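Local coordinates for HD domain protein (Enterococcus faecalis, PDB 4LRL), which probably hydrolyses deoxyribonucleoside triphosphates, releasing triphosphate, at an HD-type metal site under allosteric control by bound nucleotides, at residues I187-P192 with R405-I410; V234-K239 with E411-D416; V257-M262 with D397-N402. All coordinates share one frame; numbering follows the deposited sequence.

How the contacts relate
From the N terminus the chain first passes 187-192, in the loop after helix 179-187, then strand 235-238 and helix 249-267, and only much later returns through the continuous run 397-416 that supplies the second half of all three contacts. Contact 3 closes the innermost loop and lies within the spans of both others, whereas contacts 1 and 2 cross, their segments alternating along the chain. Contact 1 ties the HD domain to the HD associated region; contacts 2 and 3 join parts of that region to one another. Contacts 1 and 3 also meet directly, Tyr399 OH bonding to Ile410 N and Thr408 OG1 to Asn402 N.

Contact 1: I187-P192 with R405-I410; sequences ITKQYP and RHRTQI
The carbonyl oxygen of Arg405 is gripped by Thr408, and the turn fixed in this way carries Arg407 across to Lys189. Thr408 OG1 donates to Arg405 O at 2.7 Å, in the carbonyl plane, while Thr408 N reaches the same oxygen at 3.1 Å; Gln409 NE2 adds a weak third bond. With its backbone tied at that point, the short 3-10 segment 406-408 sends the Arg407 side chain outward, its chain running extended from CG to NE.

At the far end, Arg407 NH1 lies 3.3 Å from Lys189 O. The bond is weak and bent, with an N-H...O angle of 129°, and the carbonyl meets the guanidinium obliquely. The two long side chains slide past each other in opposite directions, bringing Lys189 NZ to 3.6 Å from Arg407 CD, alongside the aliphatic part of the arginine. A bend at chi3 (85°) turns the lysine chain on its way there. Lys189 NZ and Arg407 NH2 are 4.2 Å apart, so two like charges sit close together at this surface contact, a pairing that probably costs some electrostatic energy.

The Lys189 carbonyl lies where the preceding helix stops. Lys189 has positive phi (72°) and is the C' residue of a Schellman motif, in which Gln190 N bonds to Ser185 O and Lys189 N to Val186 O. Next to it, Thr188 OG1 donates to Gln190 OE1 at 2.8 Å, on a lone pair of the amide oxygen. Lys189 also packs on Val197 of helix 194-200, and Tyr191 is held by Glu123. The contact therefore bridges the connection between helices 179-187 and 194-200 and the loop leading into strand 411-413, with the Lys189 side chain about 13 Å from the bound nickel.

Contact 2: V234-K239 with E411-D416; sequences VIRPYK and ELMQKD
Met413 lays its thioether over Arg236 and its methyl against Tyr238, a meeting of side chains above a mixed four-stranded sheet in which strand 241-245 runs between strands 235-238 and 411-413. The sulfur sits over one face of the Arg236 guanidinium, with Met413 SD 3.4 Å from Arg236 NE and 3.6 Å from Arg236 CD, so it touches both the cationic group and the carbon leading to it. The two side chains cross at about a right angle. Beyond the sulfur, Met413 CE rests 3.7 Å from Tyr238 CB and makes an apolar contact at the root of the tyrosine. At the other end of the ring, Tyr238 OH comes within 3.9 Å of Glu411 CG, and the ring and carboxylate planes stand perpendicular.

Torsions account for this reach. Both Arg236 and Met413 place CG opposite the backbone N, but the arginine then stays extended to NE, whereas the methionine folds at chi3 (-76°) and swings its methyl toward Tyr238.

No hydrogen bond joins the two segments; the strand between them does so indirectly. Arg236 pairs with Ala243 on one edge of strand 241-245, while Glu411 and Met413 both bond through their backbones to Phe244 on its other edge. The short segments of strands 235-238 and 411-413, one strand apart in the sheet, approach to 8.8 Å and run at 93° to each other, a strong twist. Leu419 of strand 419-421 touches Tyr238, Glu411 and Met413 alike. At the end of strand 235-238, the backbone carbonyl Tyr238 O accepts a hydrogen bond from Gln195 NE2.

Contact 3: V257-M262 with D397-N402; sequences VSRYQM and DFYRPN
The Arg259 guanidinium has the backbone of Asp397 at its edge and Tyr399 over a face. Asp397 O lies only 3° out of the guanidinium plane and takes a nearly straight bond from Arg259 NH2 (2.6 Å, N-H...O 166°). Seen from the acceptor, the donor stands above the carbonyl plane, 42° out of it. Tyr399 N is 3.6 Å from Arg259 NH2 over a face of the group, and Tyr399 CB lies 4.0 Å above the guanidinium plane, offset toward its rim. The Tyr399 ring has Pro401 CD 3.6 Å above its centre.

Arg259 gets there by holding CG opposite its backbone N and bending at chi3. A long salt bridge, Arg259 NH2 to Asp397 OD2 at 3.6 Å, supplements the backbone bond. The Asp397 carboxylate has stronger calls on it: OD1 pairs with Arg208, next to the nickel ligand Asp207, and OD2 accepts from Gln203, whose other amide atom takes a bond from Arg259 NH2. Tyr263 OH bonds to both Arg259 NE and Asp397 O, securing the arginine at a second nitrogen.

Helix 249-267 is thus fastened to the loop before strand 411-413, between helices 206-219 and 427-434; beside the contact, Val257 packs on Gln261 of the second subunit.

Contact 1: I187-P192 with R405-I410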
loop_
_atom_site.group_PDB
_atom_site.type_symbol
_atom_site.label_atom_id
_atom_site.label_comp_id
_atom_site.label_asym_id
_atom_site.label_seq_id
_atom_site.Cartn_x
_atom_site.Cartn_y
_atom_site.Cartn_z
ATOM N N ILE C 187 -34.196 -8.025 0.677
ATOM C CA ILE C 187 -33.778 -6.994 1.614
ATOM C C ILE C 187 -34.458 -7.163 2.974
ATOM O O ILE C 187 -33.826 -6.974 4.008
ATOM C CB ILE C 187 -33.997 -5.578 1.003
ATOM C CG1 ILE C 187 -32.916 -5.311 -0.047
ATOM C CG2 ILE C 187 -33.938 -4.491 2.064
ATOM C CD1 ILE C 187 -33.404 -4.563 -1.241
ATOM N N THR C 188 -35.732 -7.545 2.973
ATOM C CA THR C 188 -36.447 -7.785 4.218
ATOM C C THR C 188 -36.106 -9.167 4.772
ATOM O O THR C 188 -36.553 -9.536 5.863
ATOM C CB THR C 188 -37.979 -7.658 4.050
ATOM O OG1 THR C 188 -38.467 -8.731 3.237
ATOM C CG2 THR C 188 -38.347 -6.323 3.422
ATOM N N LYS C 189 -35.328 -9.928 3.999
ATOM C CA LYS C 189 -34.790 -11.231 4.416
ATOM C C LYS C 189 -35.878 -12.302 4.473
ATOM O O LYS C 189 -35.764 -13.287 5.207
ATOM C CB LYS C 189 -34.049 -11.128 5.761
ATOM C CG LYS C 189 -32.986 -10.022 5.818
ATOM C CD LYS C 189 -32.385 -9.889 7.216
ATOM C CE LYS C 189 -31.230 -10.877 7.410
ATOM N NZ LYS C 189 -31.025 -11.267 8.838
ATOM N N GLN C 190 -36.926 -12.110 3.682
ATOM C CA GLN C 190 -38.036 -13.047 3.664
ATOM C C GLN C 190 -37.983 -13.984 2.461
ATOM O O GLN C 190 -38.659 -15.013 2.437
ATOM C CB GLN C 190 -39.369 -12.297 3.738
ATOM C CG GLN C 190 -39.632 -11.677 5.113
ATOM C CD GLN C 190 -40.823 -10.728 5.125
ATOM O OE1 GLN C 190 -40.781 -9.654 4.523
ATOM N NE2 GLN C 190 -41.886 -11.118 5.822
ATOM N N TYR C 191 -37.161 -13.631 1.480
ATOM C CA TYR C 191 -36.934 -14.463 0.286
ATOM C C TYR C 191 -36.481 -15.890 0.654
ATOM O O TYR C 191 -35.635 -16.056 1.536
ATOM C CB TYR C 191 -35.902 -13.776 -0.624
ATOM C CG TYR C 191 -35.827 -14.353 -2.020
ATOM C CD1 TYR C 191 -36.878 -14.181 -2.922
ATOM C CD2 TYR C 191 -34.703 -15.062 -2.444
ATOM C CE1 TYR C 191 -36.812 -14.697 -4.199
ATOM C CE2 TYR C 191 -34.627 -15.579 -3.724
ATOM C CZ TYR C 191 -35.682 -15.392 -4.596
ATOM O OH TYR C 191 -35.625 -15.908 -5.862
ATOM N N PRO C 192 -37.037 -16.920 -0.023
ATOM C CA PRO C 192 -36.840 -18.309 0.423
ATOM C C PRO C 192 -35.432 -18.904 0.263
ATOM O O PRO C 192 -35.128 -19.913 0.900
ATOM C CB PRO C 192 -37.850 -19.105 -0.429
ATOM C CG PRO C 192 -38.738 -18.083 -1.066
ATOM C CD PRO C 192 -37.904 -16.862 -1.211
ATOM N N ARG C 405 -29.397 -19.692 16.925
ATOM C CA ARG C 405 -29.903 -18.721 15.956
ATOM C C ARG C 405 -28.977 -18.644 14.748
ATOM O O ARG C 405 -27.957 -17.943 14.762
ATOM C CB ARG C 405 -30.107 -17.346 16.598
ATOM C CG ARG C 405 -31.135 -17.337 17.721
ATOM C CD ARG C 405 -31.138 -16.005 18.456
ATOM N NE ARG C 405 -31.988 -15.006 17.807
ATOM C CZ ARG C 405 -33.211 -14.674 18.220
ATOM N NH1 ARG C 405 -33.744 -15.251 19.289
ATOM N NH2 ARG C 405 -33.902 -13.751 17.562
ATOM N N HIS C 406 -29.366 -19.374 13.705
ATOM C CA HIS C 406 -28.574 -19.584 12.490
ATOM C C HIS C 406 -27.967 -18.313 11.895
ATOM O O HIS C 406 -26.803 -18.307 11.494
ATOM C CB HIS C 406 -29.430 -20.296 11.429
ATOM C CG HIS C 406 -28.640 -20.855 10.285
ATOM N ND1 HIS C 406 -27.730 -20.105 9.568
ATOM C CD2 HIS C 406 -28.631 -22.091 9.729
ATOM C CE1 HIS C 406 -27.189 -20.857 8.627
ATOM N NE2 HIS C 406 -27.720 -22.065 8.702
ATOM N N ARG C 407 -28.761 -17.247 11.850
ATOM C CA ARG C 407 -28.391 -16.006 11.153
ATOM C C ARG C 407 -27.270 -15.195 11.810
ATOM O O ARG C 407 -26.642 -14.354 11.168
ATOM C CB ARG C 407 -29.633 -15.122 10.956
ATOM C CG ARG C 407 -30.721 -15.781 10.119
ATOM C CD ARG C 407 -31.617 -14.763 9.423
ATOM N NE ARG C 407 -32.371 -15.388 8.333
ATOM C CZ ARG C 407 -33.579 -15.007 7.929
ATOM N NH1 ARG C 407 -34.173 -15.642 6.928
ATOM N NH2 ARG C 407 -34.196 -13.996 8.526
ATOM N N THR C 408 -27.030 -15.458 13.089
ATOM C CA THR C 408 -26.082 -14.691 13.884
ATOM C C THR C 408 -24.667 -15.253 13.774
ATOM O O THR C 408 -23.755 -14.784 14.455
ATOM C CB THR C 408 -26.492 -14.711 15.365
ATOM O OG1 THR C 408 -26.442 -16.060 15.853
ATOM C CG2 THR C 408 -27.914 -14.171 15.543
ATOM N N GLN C 409 -24.484 -16.251 12.913
ATOM C CA GLN C 409 -23.243 -17.023 12.907
ATOM C C GLN C 409 -22.457 -16.950 11.597
ATOM O O GLN C 409 -23.026 -16.824 10.510
ATOM C CB GLN C 409 -23.536 -18.490 13.254
ATOM C CG GLN C 409 -24.377 -18.679 14.502
ATOM C CD GLN C 409 -24.657 -20.135 14.797
ATOM O OE1 GLN C 409 -23.752 -20.893 15.139
ATOM N NE2 GLN C 409 -25.915 -20.534 14.676
ATOM N N ILE C 410 -21.139 -17.036 11.714
ATOM C CA ILE C 410 -20.281 -17.218 10.556
ATOM C C ILE C 410 -19.909 -18.698 10.529
ATOM O O ILE C 410 -19.299 -19.203 11.468
ATOM C CB ILE C 410 -19.045 -16.304 10.634
ATOM C CG1 ILE C 410 -19.485 -14.838 10.621
ATOM C CG2 ILE C 410 -18.077 -16.593 9.490
ATOM C CD1 ILE C 410 -18.417 -13.875 11.038
#

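Contact 2: V234-K239 with E411-D416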
loop_
_atom_site.group_PDB
_atom_site.type_symbol
_atom_site.label_atom_id
_atom_site.label_comp_id
_atom_site.label_asym_id
_atom_site.label_seq_id
_atom_site.Cartn_x
_atom_site.Cartn_y
_atom_site.Cartn_z
ATOM N N VAL C 234 -12.450 -18.944 -0.572
ATOM C CA VAL C 234 -12.946 -19.976 0.332
ATOM C C VAL C 234 -14.451 -19.892 0.581
ATOM O O VAL C 234 -15.031 -20.821 1.158
ATOM C CB VAL C 234 -12.197 -19.983 1.693
ATOM C CG1 VAL C 234 -10.714 -20.307 1.498
ATOM C CG2 VAL C 234 -12.381 -18.661 2.440
ATOM N N ILE C 235 -15.072 -18.787 0.147
ATOM C CA ILE C 235 -16.531 -18.610 0.256
ATOM C C ILE C 235 -17.271 -19.688 -0.540
ATOM O O ILE C 235 -16.847 -20.088 -1.623
ATOM C CB ILE C 235 -16.995 -17.194 -0.180
ATOM C CG1 ILE C 235 -18.435 -16.934 0.279
ATOM C CG2 ILE C 235 -16.831 -16.991 -1.706
ATOM C CD1 ILE C 235 -18.882 -15.481 0.220
ATOM N N ARG C 236 -18.388 -20.142 0.007
ATOM C CA ARG C 236 -19.075 -21.309 -0.538
ATOM C C ARG C 236 -20.578 -21.262 -0.221
ATOM O O ARG C 236 -20.963 -20.824 0.860
ATOM C CB ARG C 236 -18.444 -22.564 0.067
ATOM C CG ARG C 236 -18.989 -23.885 -0.427
ATOM C CD ARG C 236 -18.726 -24.977 0.588
ATOM N NE ARG C 236 -18.779 -26.304 -0.019
ATOM C CZ ARG C 236 -17.710 -27.027 -0.338
ATOM N NH1 ARG C 236 -16.480 -26.567 -0.112
ATOM N NH2 ARG C 236 -17.872 -28.221 -0.889
ATOM N N PRO C 237 -21.429 -21.709 -1.163
ATOM C CA PRO C 237 -22.822 -21.908 -0.798
ATOM C C PRO C 237 -23.017 -23.263 -0.124
ATOM O O PRO C 237 -22.204 -24.164 -0.300
ATOM C CB PRO C 237 -23.535 -21.911 -2.152
ATOM C CG PRO C 237 -22.529 -22.527 -3.081
ATOM C CD PRO C 237 -21.182 -22.038 -2.586
ATOM N N TYR C 238 -24.080 -23.380 0.663
ATOM C CA TYR C 238 -24.603 -24.671 1.113
ATOM C C TYR C 238 -26.110 -24.518 1.320
ATOM O O TYR C 238 -26.657 -23.414 1.174
ATOM C CB TYR C 238 -23.896 -25.162 2.385
ATOM C CG TYR C 238 -24.310 -24.463 3.661
ATOM C CD1 TYR C 238 -25.110 -25.110 4.598
ATOM C CD2 TYR C 238 -23.900 -23.155 3.929
ATOM C CE1 TYR C 238 -25.507 -24.468 5.771
ATOM C CE2 TYR C 238 -24.276 -22.504 5.101
ATOM C CZ TYR C 238 -25.083 -23.166 6.017
ATOM O OH TYR C 238 -25.464 -22.533 7.178
ATOM N N LYS C 239 -26.769 -25.616 1.679
ATOM C CA LYS C 239 -28.225 -25.644 1.811
ATOM C C LYS C 239 -28.773 -24.510 2.677
ATOM O O LYS C 239 -29.778 -23.895 2.324
ATOM C CB LYS C 239 -28.679 -27.004 2.348
ATOM C CG LYS C 239 -30.160 -27.276 2.200
ATOM C CD LYS C 239 -30.470 -28.679 2.698
ATOM C CE LYS C 239 -31.912 -29.054 2.458
ATOM N NZ LYS C 239 -32.122 -30.472 2.808
ATOM N N GLU C 411 -20.312 -19.397 9.471
ATOM C CA GLU C 411 -20.152 -20.850 9.415
ATOM C C GLU C 411 -18.917 -21.263 8.625
ATOM O O GLU C 411 -18.710 -20.821 7.490
ATOM C CB GLU C 411 -21.395 -21.526 8.834
ATOM C CG GLU C 411 -22.709 -21.129 9.501
ATOM C CD GLU C 411 -23.022 -21.911 10.773
ATOM O OE1 GLU C 411 -22.097 -22.404 11.454
ATOM O OE2 GLU C 411 -24.213 -22.020 11.100
ATOM N N LEU C 412 -18.094 -22.104 9.244
ATOM C CA LEU C 412 -16.913 -22.662 8.589
ATOM C C LEU C 412 -17.216 -24.098 8.217
ATOM O O LEU C 412 -17.755 -24.857 9.036
ATOM C CB LEU C 412 -15.698 -22.597 9.510
ATOM C CG LEU C 412 -15.202 -21.203 9.911
ATOM C CD1 LEU C 412 -14.578 -21.233 11.289
ATOM C CD2 LEU C 412 -14.212 -20.655 8.901
ATOM N N MET C 413 -16.898 -24.467 6.982
ATOM C CA MET C 413 -17.153 -25.833 6.532
ATOM C C MET C 413 -15.928 -26.746 6.557
ATOM O O MET C 413 -14.891 -26.450 5.957
ATOM C CB MET C 413 -17.805 -25.868 5.155
ATOM C CG MET C 413 -18.359 -27.242 4.838
ATOM S SD MET C 413 -19.158 -27.353 3.243
ATOM C CE MET C 413 -20.702 -26.521 3.606
ATOM N N GLN C 414 -16.082 -27.866 7.261
ATOM C CA GLN C 414 -15.022 -28.848 7.417
ATOM C C GLN C 414 -14.943 -29.709 6.160
ATOM O O GLN C 414 -15.879 -29.740 5.363
ATOM C CB GLN C 414 -15.304 -29.740 8.629
ATOM C CG GLN C 414 -15.714 -29.016 9.916
ATOM C CD GLN C 414 -14.560 -28.819 10.879
ATOM O OE1 GLN C 414 -13.420 -28.587 10.474
ATOM N NE2 GLN C 414 -14.855 -28.905 12.169
ATOM N N LYS C 415 -13.824 -30.408 5.994
ATOM C CA LYS C 415 -13.649 -31.374 4.906
ATOM C C LYS C 415 -14.776 -32.412 4.853
ATOM O O LYS C 415 -15.087 -32.938 3.785
ATOM C CB LYS C 415 -12.292 -32.075 5.031
ATOM C CG LYS C 415 -11.758 -32.629 3.715
ATOM C CD LYS C 415 -11.346 -34.103 3.837
ATOM C CE LYS C 415 -10.521 -34.574 2.639
ATOM N NZ LYS C 415 -11.299 -34.617 1.368
ATOM N N ASP C 416 -15.390 -32.694 6.001
ATOM C CA ASP C 416 -16.490 -33.677 6.082
ATOM C C ASP C 416 -17.860 -33.100 5.675
ATOM O O ASP C 416 -18.850 -33.829 5.559
ATOM C CB ASP C 416 -16.534 -34.341 7.475
ATOM C CG ASP C 416 -17.115 -33.434 8.568
ATOM O OD1 ASP C 416 -16.959 -32.198 8.509
ATOM O OD2 ASP C 416 -17.728 -33.969 9.513
#

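Contact 3: V257-M262 with D397-N402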
loop_
_atom_site.group_PDB
_atom_site.type_symbol
_atom_site.label_atom_id
_atom_site.label_comp_id
_atom_site.label_asym_id
_atom_site.label_seq_id
_atom_site.Cartn_x
_atom_site.Cartn_y
_atom_site.Cartn_z
ATOM N N VAL C 257 -11.269 -9.009 12.739
ATOM C CA VAL C 257 -10.301 -8.059 13.257
ATOM C C VAL C 257 -10.509 -6.663 12.655
ATOM O O VAL C 257 -10.575 -5.683 13.390
ATOM C CB VAL C 257 -8.859 -8.583 13.065
ATOM C CG1 VAL C 257 -7.821 -7.522 13.437
ATOM C CG2 VAL C 257 -8.650 -9.816 13.912
ATOM N N SER C 258 -10.639 -6.581 11.329
ATOM C CA SER C 258 -10.848 -5.300 10.637
ATOM C C SER C 258 -12.156 -4.642 11.059
ATOM O O SER C 258 -12.227 -3.411 11.239
ATOM C CB SER C 258 -10.852 -5.486 9.122
ATOM O OG SER C 258 -9.612 -6.019 8.677
ATOM N N ARG C 259 -13.181 -5.478 11.201
ATOM C CA ARG C 259 -14.501 -5.053 11.609
ATOM C C ARG C 259 -14.404 -4.349 12.955
ATOM O O ARG C 259 -14.853 -3.214 13.093
ATOM C CB ARG C 259 -15.439 -6.259 11.690
ATOM C CG ARG C 259 -16.913 -5.915 11.711
ATOM C CD ARG C 259 -17.772 -7.174 11.708
ATOM N NE ARG C 259 -18.994 -7.014 12.498
ATOM C CZ ARG C 259 -19.961 -7.932 12.568
ATOM N NH1 ARG C 259 -19.859 -9.060 11.875
ATOM N NH2 ARG C 259 -21.045 -7.717 13.311
ATOM N N TYR C 260 -13.759 -5.007 13.915
ATOM C CA TYR C 260 -13.604 -4.496 15.279
ATOM C C TYR C 260 -12.805 -3.193 15.310
ATOM O O TYR C 260 -13.206 -2.220 15.949
ATOM C CB TYR C 260 -12.943 -5.565 16.168
ATOM C CG TYR C 260 -12.407 -5.077 17.509
ATOM C CD1 TYR C 260 -13.227 -5.012 18.624
ATOM C CD2 TYR C 260 -11.073 -4.700 17.660
ATOM C CE1 TYR C 260 -12.747 -4.576 19.845
ATOM C CE2 TYR C 260 -10.585 -4.267 18.880
ATOM C CZ TYR C 260 -11.428 -4.209 19.969
ATOM O OH TYR C 260 -10.950 -3.778 21.188
ATOM N N GLN C 261 -11.661 -3.182 14.626
ATOM C CA GLN C 261 -10.829 -1.965 14.619
ATOM C C GLN C 261 -11.467 -0.756 13.933
ATOM O O GLN C 261 -11.295 0.372 14.418
ATOM C CB GLN C 261 -9.361 -2.207 14.210
ATOM C CG GLN C 261 -9.133 -2.825 12.853
ATOM C CD GLN C 261 -7.762 -3.491 12.723
ATOM O OE1 GLN C 261 -6.904 -3.386 13.607
ATOM N NE2 GLN C 261 -7.556 -4.192 11.605
ATOM N N MET C 262 -12.238 -0.983 12.858
ATOM C CA MET C 262 -13.030 0.093 12.234
ATOM C C MET C 262 -14.062 0.692 13.221
ATOM O O MET C 262 -14.141 1.917 13.359
ATOM C CB MET C 262 -13.719 -0.371 10.945
ATOM C CG MET C 262 -12.814 -0.534 9.709
ATOM S SD MET C 262 -11.897 0.950 9.177
ATOM C CE MET C 262 -13.294 2.052 8.919
ATOM N N ASP C 397 -23.517 -3.416 14.591
ATOM C CA ASP C 397 -23.687 -4.554 15.491
ATOM C C ASP C 397 -22.399 -5.373 15.648
ATOM O O ASP C 397 -21.661 -5.584 14.683
ATOM C CB ASP C 397 -24.828 -5.445 14.997
ATOM C CG ASP C 397 -24.524 -6.111 13.664
ATOM O OD1 ASP C 397 -24.148 -5.410 12.699
ATOM O OD2 ASP C 397 -24.663 -7.345 13.582
ATOM N N PHE C 398 -22.137 -5.825 16.873
ATOM C CA PHE C 398 -20.979 -6.669 17.160
ATOM C C PHE C 398 -21.261 -8.120 16.800
ATOM O O PHE C 398 -22.424 -8.532 16.736
ATOM C CB PHE C 398 -20.600 -6.578 18.638
ATOM C CG PHE C 398 -19.906 -5.303 19.005
ATOM C CD1 PHE C 398 -18.544 -5.141 18.760
ATOM C CD2 PHE C 398 -20.608 -4.261 19.596
ATOM C CE1 PHE C 398 -17.892 -3.960 19.101
ATOM C CE2 PHE C 398 -19.965 -3.072 19.940
ATOM C CZ PHE C 398 -18.604 -2.924 19.691
ATOM N N TYR C 399 -20.198 -8.889 16.570
ATOM C CA TYR C 399 -20.345 -10.317 16.327
ATOM C C TYR C 399 -20.651 -11.069 17.630
ATOM O O TYR C 399 -19.785 -11.209 18.489
ATOM C CB TYR C 399 -19.112 -10.897 15.614
ATOM C CG TYR C 399 -19.300 -12.337 15.197
ATOM C CD1 TYR C 399 -20.384 -12.710 14.400
ATOM C CD2 TYR C 399 -18.412 -13.331 15.610
ATOM C CE1 TYR C 399 -20.587 -14.042 14.022
ATOM C CE2 TYR C 399 -18.597 -14.667 15.232
ATOM C CZ TYR C 399 -19.693 -15.015 14.440
ATOM O OH TYR C 399 -19.905 -16.325 14.060
ATOM N N ARG C 400 -21.895 -11.521 17.774
ATOM C CA ARG C 400 -22.313 -12.320 18.930
ATOM C C ARG C 400 -23.085 -13.558 18.471
ATOM O O ARG C 400 -24.318 -13.548 18.443
ATOM C CB ARG C 400 -23.160 -11.499 19.906
ATOM C CG ARG C 400 -23.323 -12.184 21.258
ATOM C CD ARG C 400 -24.567 -11.741 22.017
ATOM N NE ARG C 400 -24.551 -10.307 22.291
ATOM C CZ ARG C 400 -25.158 -9.728 23.320
ATOM N NH1 ARG C 400 -25.076 -8.414 23.469
ATOM N NH2 ARG C 400 -25.836 -10.452 24.204
ATOM N N PRO C 401 -22.362 -14.631 18.101
ATOM C CA PRO C 401 -23.011 -15.826 17.579
ATOM C C PRO C 401 -23.906 -16.518 18.604
ATOM O O PRO C 401 -23.455 -16.864 19.699
ATOM C CB PRO C 401 -21.836 -16.729 17.183
ATOM C CG PRO C 401 -20.674 -16.214 17.953
ATOM C CD PRO C 401 -20.893 -14.743 18.065
ATOM N N ASN C 402 -25.173 -16.686 18.246
ATOM C CA ASN C 402 -26.102 -17.440 19.064
ATOM C C ASN C 402 -26.247 -18.850 18.519
ATOM O O ASN C 402 -26.747 -19.053 17.410
ATOM C CB ASN C 402 -27.457 -16.749 19.137
ATOM C CG ASN C 402 -28.276 -17.219 20.306
ATOM O OD1 ASN C 402 -28.673 -18.382 20.380
ATOM N ND2 ASN C 402 -28.539 -16.313 21.234
#